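Yersinopine synthase (Yersinia pestis, PDB 6C4M) catalyses the NADPH-dependent reductive condensation of pyruvate with an amino-acid-derived intermediate, the last step in making the metallophore yersinopine. Local coordinates at residues T77-A82 and T206-Q211; L396-R401 and H451-G456; D406-R411 and D457-Q462. One frame throughout, in Å; residues are numbered along the deposited sequence.

Interaction 1 of 3, residues T77-A82 and T206-Q211; sequences TGKAQA and TKAFKQ
Ala80 pushes its methyl group against the backbone of strand 203-217 and onto the ring of Phe209, and most of the apolar packing here gathers round it. Its CB lies 3.2 Å from Thr206 O and 3.5 Å from Ala208 N, while on the ring side it comes to 3.7 Å from Phe209 CE2, approaching obliquely. Thr206 CG2 also meets this methyl and, from within its own strand, covers part of one face of the same ring near the rim. That placement follows from chi1 of -66°, which sets CG2 anti to the backbone N and turns OG1 the other way, to hydrogen bonds with Gln36 and the NADP(+)-binding Thr172, close to the cofactor. A second apolar pair forms where Thr77 and Lys207 run side by side in the same direction, CG2 of Thr77 being 3.7 Å from CG of Lys207.

Among the polar atoms, Thr77 N is 3.0 Å from Thr206 O. Two acceptors, Thr77 O and Lys207 O, are also only 3.0 Å apart. Within 77-82, Ala82 N bonds to Lys79 O.

Segment 77-82 leaves the end of strand 71-76, which runs parallel to strand 203-217 in the mixed sheet of the NADP-binding domain, consistent with a Rossmann-type fold; strand 170-173 lines 203-217 antiparallel, and the Phe209 ring also stacks with His237.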
# COMPACT_ATOMS: atom_id res chain seq x y z
N THR A 77 3.26 -20.62 21.48
CA THR A 77 2.28 -20.59 20.41
C THR A 77 2.98 -20.19 19.12
O THR A 77 3.94 -19.42 19.13
CB THR A 77 1.16 -19.63 20.82
OG1 THR A 77 0.07 -20.40 21.35
CG2 THR A 77 0.69 -18.77 19.69
N GLY A 78 2.48 -20.71 18.00
CA GLY A 78 3.13 -20.47 16.71
C GLY A 78 4.62 -20.75 16.78
O GLY A 78 5.06 -21.80 17.28
N LYS A 79 5.42 -19.78 16.34
CA LYS A 79 6.87 -20.00 16.34
C LYS A 79 7.45 -20.06 17.75
O LYS A 79 8.40 -20.81 18.00
CB LYS A 79 7.56 -18.91 15.51
CG LYS A 79 7.21 -17.49 15.89
CD LYS A 79 7.63 -16.54 14.77
CE LYS A 79 8.98 -16.96 14.16
NZ LYS A 79 9.45 -16.06 13.07
N ALA A 80 6.90 -19.30 18.69
CA ALA A 80 7.41 -19.34 20.06
C ALA A 80 7.40 -20.75 20.64
O ALA A 80 8.15 -21.03 21.59
CB ALA A 80 6.61 -18.38 20.95
N GLN A 81 6.56 -21.64 20.09
CA GLN A 81 6.47 -23.01 20.59
C GLN A 81 7.78 -23.76 20.44
O GLN A 81 7.96 -24.80 21.07
CB GLN A 81 5.35 -23.75 19.86
CG GLN A 81 4.65 -24.84 20.66
CD GLN A 81 3.33 -25.28 20.03
OE1 GLN A 81 2.98 -24.88 18.91
NE2 GLN A 81 2.58 -26.10 20.76
N ALA A 82 8.69 -23.26 19.60
CA ALA A 82 9.98 -23.93 19.44
C ALA A 82 10.78 -23.93 20.74
O ALA A 82 11.45 -24.91 21.06
CB ALA A 82 10.76 -23.26 18.31
N THR A 206 2.56 -16.85 24.72
CA THR A 206 3.55 -16.10 23.97
C THR A 206 3.56 -16.63 22.55
O THR A 206 3.78 -17.83 22.34
CB THR A 206 4.92 -16.22 24.62
OG1 THR A 206 4.89 -15.58 25.91
CG2 THR A 206 5.98 -15.56 23.74
N LYS A 207 3.31 -15.73 21.60
CA LYS A 207 3.21 -16.01 20.18
C LYS A 207 4.54 -15.94 19.45
O LYS A 207 4.69 -16.56 18.39
CB LYS A 207 2.25 -15.01 19.51
CG LYS A 207 0.80 -15.12 19.94
CD LYS A 207 0.04 -13.76 19.88
CE LYS A 207 0.21 -13.04 18.54
NZ LYS A 207 -0.61 -11.79 18.48
N ALA A 208 5.50 -15.19 19.98
CA ALA A 208 6.73 -14.91 19.25
C ALA A 208 7.76 -14.31 20.20
O ALA A 208 7.40 -13.66 21.19
CB ALA A 208 6.45 -13.98 18.07
N PHE A 209 9.03 -14.55 19.89
CA PHE A 209 10.14 -13.91 20.58
C PHE A 209 10.85 -12.94 19.63
O PHE A 209 10.90 -13.17 18.42
CB PHE A 209 11.12 -14.95 21.13
CG PHE A 209 10.54 -15.80 22.24
CD1 PHE A 209 10.35 -15.27 23.50
CD2 PHE A 209 10.16 -17.11 22.00
CE1 PHE A 209 9.80 -16.04 24.50
CE2 PHE A 209 9.62 -17.88 22.99
CZ PHE A 209 9.43 -17.35 24.25
N LYS A 210 11.38 -11.86 20.18
CA LYS A 210 12.16 -10.92 19.38
C LYS A 210 13.48 -11.55 18.97
O LYS A 210 13.96 -12.49 19.61
CB LYS A 210 12.43 -9.63 20.16
CG LYS A 210 11.18 -8.82 20.59
CD LYS A 210 10.46 -8.14 19.49
CE LYS A 210 9.25 -7.39 20.06
NZ LYS A 210 8.30 -6.91 18.97
N GLN A 211 14.10 -11.01 17.91
CA GLN A 211 15.40 -11.56 17.48
C GLN A 211 16.57 -10.95 18.25
O GLN A 211 17.56 -11.64 18.51
CB GLN A 211 15.60 -11.38 15.97
CG GLN A 211 15.39 -9.98 15.43
CD GLN A 211 15.42 -9.93 13.89
OE1 GLN A 211 14.51 -9.38 13.25
NE2 GLN A 211 16.47 -10.49 13.30

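Interaction 2 of 3, residues L396-R401 and H451-G456; sequences LWHLPR and HPSLLG
The imidazoles of His398 and His451 meet obliquely, planes 32° apart and centroids 4.0 Å apart. His398 CE1 sits over the centre of the His451 ring, whose opposite face takes Pro452 CD near the rim and whose edge meets Ser453 CB. Over a face of His398 comes His451 CB, a CH-pi contact 3.8 Å from the ring centroid; Leu396 O is at the edge, in plane. This joins a two-stranded antiparallel sheet, 390-391 with 397-398, to the short 3-10 turn at 452-454. With CG anti to its backbone N (chi1 -170°), His451 lays its ring over His398, whose NE2 is hydrogen-bonded to Asp392.

One backbone bond joins the segments: His451 N donates to Trp397 O at 3.0 Å with an N-H...O angle of 158°. Leu454 lays CD1 against Leu399 CG and CD2 against Trp397 CB, with Phe441 of helix 425-445 also touching it. Segment 396-401 runs on to Arg401, which salt-bridges bound NADP.

Ser453 bonds twice to His451 ND1: its backbone N donates from outside the ring plane, and its OG lies 2.8 Å from that same ND1. A water 2.7 Å from Ser453 OG accepts from Leu399 N.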
# COMPACT_ATOMS: atom_id res chain seq x y z
N LEU A 396 -15.88 7.44 34.81
CA LEU A 396 -14.88 8.44 34.46
C LEU A 396 -14.20 8.04 33.16
O LEU A 396 -13.87 6.86 32.96
CB LEU A 396 -13.83 8.59 35.56
CG LEU A 396 -14.29 9.25 36.87
CD1 LEU A 396 -13.12 9.24 37.87
CD2 LEU A 396 -14.80 10.66 36.61
N TRP A 397 -13.96 9.03 32.31
CA TRP A 397 -13.38 8.78 31.00
C TRP A 397 -11.86 8.61 31.09
O TRP A 397 -11.18 9.36 31.80
CB TRP A 397 -13.71 9.92 30.04
CG TRP A 397 -15.13 9.94 29.63
CD1 TRP A 397 -16.12 10.73 30.13
CD2 TRP A 397 -15.73 9.12 28.62
NE1 TRP A 397 -17.29 10.46 29.49
CE2 TRP A 397 -17.09 9.48 28.56
CE3 TRP A 397 -15.24 8.13 27.75
CZ2 TRP A 397 -17.98 8.87 27.66
CZ3 TRP A 397 -16.13 7.53 26.88
CH2 TRP A 397 -17.49 7.92 26.83
N HIS A 398 -11.35 7.62 30.35
CA HIS A 398 -9.92 7.33 30.23
C HIS A 398 -9.48 7.37 28.78
O HIS A 398 -10.27 7.12 27.86
CB HIS A 398 -9.56 5.93 30.75
CG HIS A 398 -9.60 5.78 32.24
ND1 HIS A 398 -8.46 5.54 32.98
CD2 HIS A 398 -10.63 5.78 33.11
CE1 HIS A 398 -8.79 5.43 34.26
NE2 HIS A 398 -10.10 5.57 34.36
N LEU A 399 -8.20 7.61 28.58
CA LEU A 399 -7.50 7.27 27.35
C LEU A 399 -6.98 5.85 27.40
O LEU A 399 -6.50 5.41 28.45
CB LEU A 399 -6.34 8.22 27.14
CG LEU A 399 -6.79 9.65 26.85
CD1 LEU A 399 -5.68 10.60 27.23
CD2 LEU A 399 -7.13 9.78 25.38
N PRO A 400 -7.00 5.11 26.28
CA PRO A 400 -6.33 3.80 26.25
C PRO A 400 -4.82 3.97 26.25
O PRO A 400 -4.28 5.06 26.04
CB PRO A 400 -6.82 3.17 24.96
CG PRO A 400 -7.19 4.33 24.08
CD PRO A 400 -7.59 5.47 24.97
N ARG A 401 -4.12 2.85 26.51
CA ARG A 401 -2.68 2.95 26.72
C ARG A 401 -1.97 3.46 25.47
O ARG A 401 -0.93 4.12 25.57
CB ARG A 401 -2.11 1.61 27.16
CG ARG A 401 -2.29 0.51 26.12
CD ARG A 401 -1.14 -0.50 26.15
NE ARG A 401 -1.51 -1.71 26.88
CZ ARG A 401 -2.02 -2.80 26.31
NH1 ARG A 401 -2.24 -2.85 25.00
NH2 ARG A 401 -2.31 -3.85 27.08
N HIS A 451 -11.21 11.04 34.23
CA HIS A 451 -10.21 10.52 35.14
C HIS A 451 -9.05 11.51 35.26
O HIS A 451 -8.70 12.16 34.27
CB HIS A 451 -9.70 9.17 34.66
CG HIS A 451 -8.84 8.46 35.66
ND1 HIS A 451 -7.47 8.56 35.65
CD2 HIS A 451 -9.16 7.65 36.69
CE1 HIS A 451 -6.97 7.82 36.63
NE2 HIS A 451 -7.98 7.26 37.28
N PRO A 452 -8.43 11.65 36.44
CA PRO A 452 -7.34 12.63 36.59
C PRO A 452 -6.18 12.43 35.63
O PRO A 452 -5.46 13.40 35.35
CB PRO A 452 -6.88 12.42 38.05
CG PRO A 452 -8.10 11.95 38.74
CD PRO A 452 -8.84 11.09 37.74
N SER A 453 -5.95 11.21 35.13
CA SER A 453 -4.90 11.01 34.14
C SER A 453 -5.13 11.85 32.89
O SER A 453 -4.16 12.20 32.21
CB SER A 453 -4.81 9.53 33.77
OG SER A 453 -6.03 9.02 33.28
N LEU A 454 -6.38 12.19 32.58
CA LEU A 454 -6.64 13.09 31.45
C LEU A 454 -6.27 14.54 31.73
O LEU A 454 -6.26 15.34 30.79
CB LEU A 454 -8.12 13.06 31.05
CG LEU A 454 -8.49 12.02 30.02
CD1 LEU A 454 -8.06 10.64 30.43
CD2 LEU A 454 -9.99 12.03 29.74
N LEU A 455 -5.99 14.90 33.00
CA LEU A 455 -5.93 16.29 33.41
C LEU A 455 -4.55 16.74 33.86
O LEU A 455 -4.39 17.90 34.24
CB LEU A 455 -6.95 16.55 34.54
CG LEU A 455 -8.38 16.08 34.25
CD1 LEU A 455 -9.31 16.22 35.44
CD2 LEU A 455 -8.90 16.87 33.06
N GLY A 456 -3.57 15.84 33.89
CA GLY A 456 -2.24 16.21 34.32
C GLY A 456 -1.35 15.00 34.26
O GLY A 456 -1.82 13.87 34.05
O HOH W 1 -6.59 7.88 30.92

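Interaction 3 of 3, residues D406-R411 and D457-Q462; sequences DVHKLR and DDCDRQ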
# COMPACT_ATOMS: atom_id res chain seq x y z
N ASP A 406 2.37 6.94 25.10
CA ASP A 406 3.22 7.56 24.09
C ASP A 406 3.26 9.07 24.27
O ASP A 406 4.30 9.70 24.08
CB ASP A 406 2.70 7.20 22.68
CG ASP A 406 2.49 5.69 22.53
OD1 ASP A 406 3.47 4.93 22.28
OD2 ASP A 406 1.34 5.25 22.71
N VAL A 407 2.13 9.66 24.66
CA VAL A 407 2.12 11.08 24.94
C VAL A 407 3.02 11.39 26.12
O VAL A 407 3.84 12.31 26.06
CB VAL A 407 0.67 11.54 25.15
CG1 VAL A 407 0.63 12.93 25.66
CG2 VAL A 407 -0.07 11.44 23.77
N HIS A 408 2.90 10.62 27.20
CA HIS A 408 3.78 10.84 28.36
C HIS A 408 5.25 10.70 27.96
O HIS A 408 6.07 11.58 28.27
CB HIS A 408 3.43 9.84 29.46
CG HIS A 408 2.11 10.07 30.11
ND1 HIS A 408 1.45 9.07 30.78
CD2 HIS A 408 1.34 11.18 30.21
CE1 HIS A 408 0.32 9.55 31.26
NE2 HIS A 408 0.21 10.82 30.91
N LYS A 409 5.60 9.64 27.24
CA LYS A 409 7.01 9.44 26.93
C LYS A 409 7.56 10.57 26.07
O LYS A 409 8.69 11.03 26.28
CB LYS A 409 7.20 8.11 26.23
CG LYS A 409 7.04 6.88 27.14
CD LYS A 409 7.00 5.62 26.26
CE LYS A 409 6.54 4.40 27.01
NZ LYS A 409 6.53 3.20 26.12
N LEU A 410 6.76 11.03 25.10
CA LEU A 410 7.24 12.06 24.20
C LEU A 410 7.23 13.42 24.87
O LEU A 410 8.14 14.22 24.66
CB LEU A 410 6.40 12.05 22.91
CG LEU A 410 6.73 13.12 21.87
CD1 LEU A 410 8.17 12.95 21.45
CD2 LEU A 410 5.79 12.95 20.68
N ARG A 411 6.22 13.70 25.70
CA ARG A 411 6.22 14.98 26.41
C ARG A 411 7.44 15.12 27.31
O ARG A 411 8.06 16.18 27.37
CB ARG A 411 4.95 15.15 27.24
CG ARG A 411 4.94 16.46 28.07
CD ARG A 411 3.58 16.73 28.70
NE ARG A 411 2.53 16.67 27.67
CZ ARG A 411 1.27 17.02 27.87
NH1 ARG A 411 0.91 17.49 29.06
NH2 ARG A 411 0.39 16.92 26.86
N ASP A 457 -0.06 15.25 34.47
CA ASP A 457 0.95 14.20 34.47
C ASP A 457 2.15 14.75 35.21
O ASP A 457 2.22 15.94 35.52
CB ASP A 457 1.31 13.81 33.04
CG ASP A 457 1.86 14.98 32.24
OD1 ASP A 457 2.86 15.61 32.66
OD2 ASP A 457 1.29 15.28 31.19
N ASP A 458 3.13 13.89 35.44
CA ASP A 458 4.38 14.30 36.08
C ASP A 458 5.56 14.20 35.12
O ASP A 458 6.67 13.83 35.51
CB ASP A 458 4.67 13.50 37.37
CG ASP A 458 4.33 12.03 37.27
OD1 ASP A 458 4.71 11.37 36.28
OD2 ASP A 458 3.71 11.52 38.25
N CYS A 459 5.32 14.56 33.84
CA CYS A 459 6.40 14.61 32.86
C CYS A 459 7.38 15.74 33.17
O CYS A 459 8.58 15.60 32.91
CB CYS A 459 5.84 14.80 31.44
SG CYS A 459 4.74 13.46 30.95
N ASP A 460 6.89 16.84 33.73
CA ASP A 460 7.78 17.96 34.05
C ASP A 460 8.84 17.55 35.08
O ASP A 460 10.04 17.79 34.88
CB ASP A 460 6.96 19.17 34.56
CG ASP A 460 5.90 18.81 35.61
OD1 ASP A 460 5.92 17.69 36.17
OD2 ASP A 460 5.04 19.67 35.91
N ARG A 461 8.43 16.90 36.15
CA ARG A 461 9.40 16.51 37.16
C ARG A 461 10.40 15.50 36.59
O ARG A 461 11.60 15.55 36.88
CB ARG A 461 8.67 15.95 38.39
CG ARG A 461 9.57 15.51 39.53
CD ARG A 461 10.32 16.68 40.22
NE ARG A 461 11.37 16.15 41.09
CZ ARG A 461 12.51 16.78 41.37
NH1 ARG A 461 12.76 17.98 40.85
NH2 ARG A 461 13.41 16.19 42.17
N GLN A 462 9.92 14.61 35.73
CA GLN A 462 10.81 13.60 35.15
C GLN A 462 11.87 14.24 34.26
O GLN A 462 13.07 13.90 34.36
CB GLN A 462 9.98 12.59 34.37
CG GLN A 462 9.16 11.71 35.26
CD GLN A 462 8.45 10.59 34.53
OE1 GLN A 462 9.08 9.75 33.89
NE2 GLN A 462 7.13 10.57 34.64
O HOH W 2 7.20 10.13 31.16
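An Asx turn leads into helix 459-471, and its aspartate also reaches across to helix 401-419: Asp457 forms a salt bridge with Arg411, NH1 to OD2 at 3.1 Å. The guanidinium and carboxylate cross with their planes 72° apart; the bridge runs through NH1 and OD2, while NH2 has a second partner in Gln435 of helix 425-445. Arg411 starts out extended and bends at chi3 (-52°), which swings its guanidinium toward the carboxylate. The aliphatic part of Arg411 is used as well, its CG lying 3.9 Å from Cys459 CB.

The other carboxylate oxygen, OD1 of Asp457, accepts from Cys459 N at 2.9 Å, 32° out of the carboxylate plane on the anti side. This is the bond that defines the Asx turn, and one side chain therefore holds the first amide of the helix that follows while pairing with a neighbouring helix. Cys459 SG lies against helix 401-419, 4.1 Å from His408 CB and oblique to the imidazole. In that same helix Asp406 OD1 hydrogen-bonds to ND1 of His260, the probable proton donor/acceptor.

His408 slides past Asp457 in the opposite direction, its NE2 3.8 Å from Asp457 CB. The ring's ND1 is hydrogen-bonded to Asp115, which helps set the turn of the imidazole. One turn farther along, Gln462 OE1 shares a water with His408 O through two weak bonds.

Interaction 1 closes in the chain before the other two open, and it stands apart: its centre is about 34 Å from that of interaction 2 and about 33 Å from that of interaction 3, on the opposite side of the chain's centre from the latter. It joins a strand of the mixed sheet to the loop that leaves its neighbour. Interactions 2 and 3 have centres about 14 Å apart and touch, Arg401 O to Asp406 OD2 at 3.8 Å. Their segments alternate along the chain: strand 397-398 runs into helix 401-419, and loop 451-456 into helix 459-471, so both contacts stitch together the same two chain passages. All three lie near bound NADP.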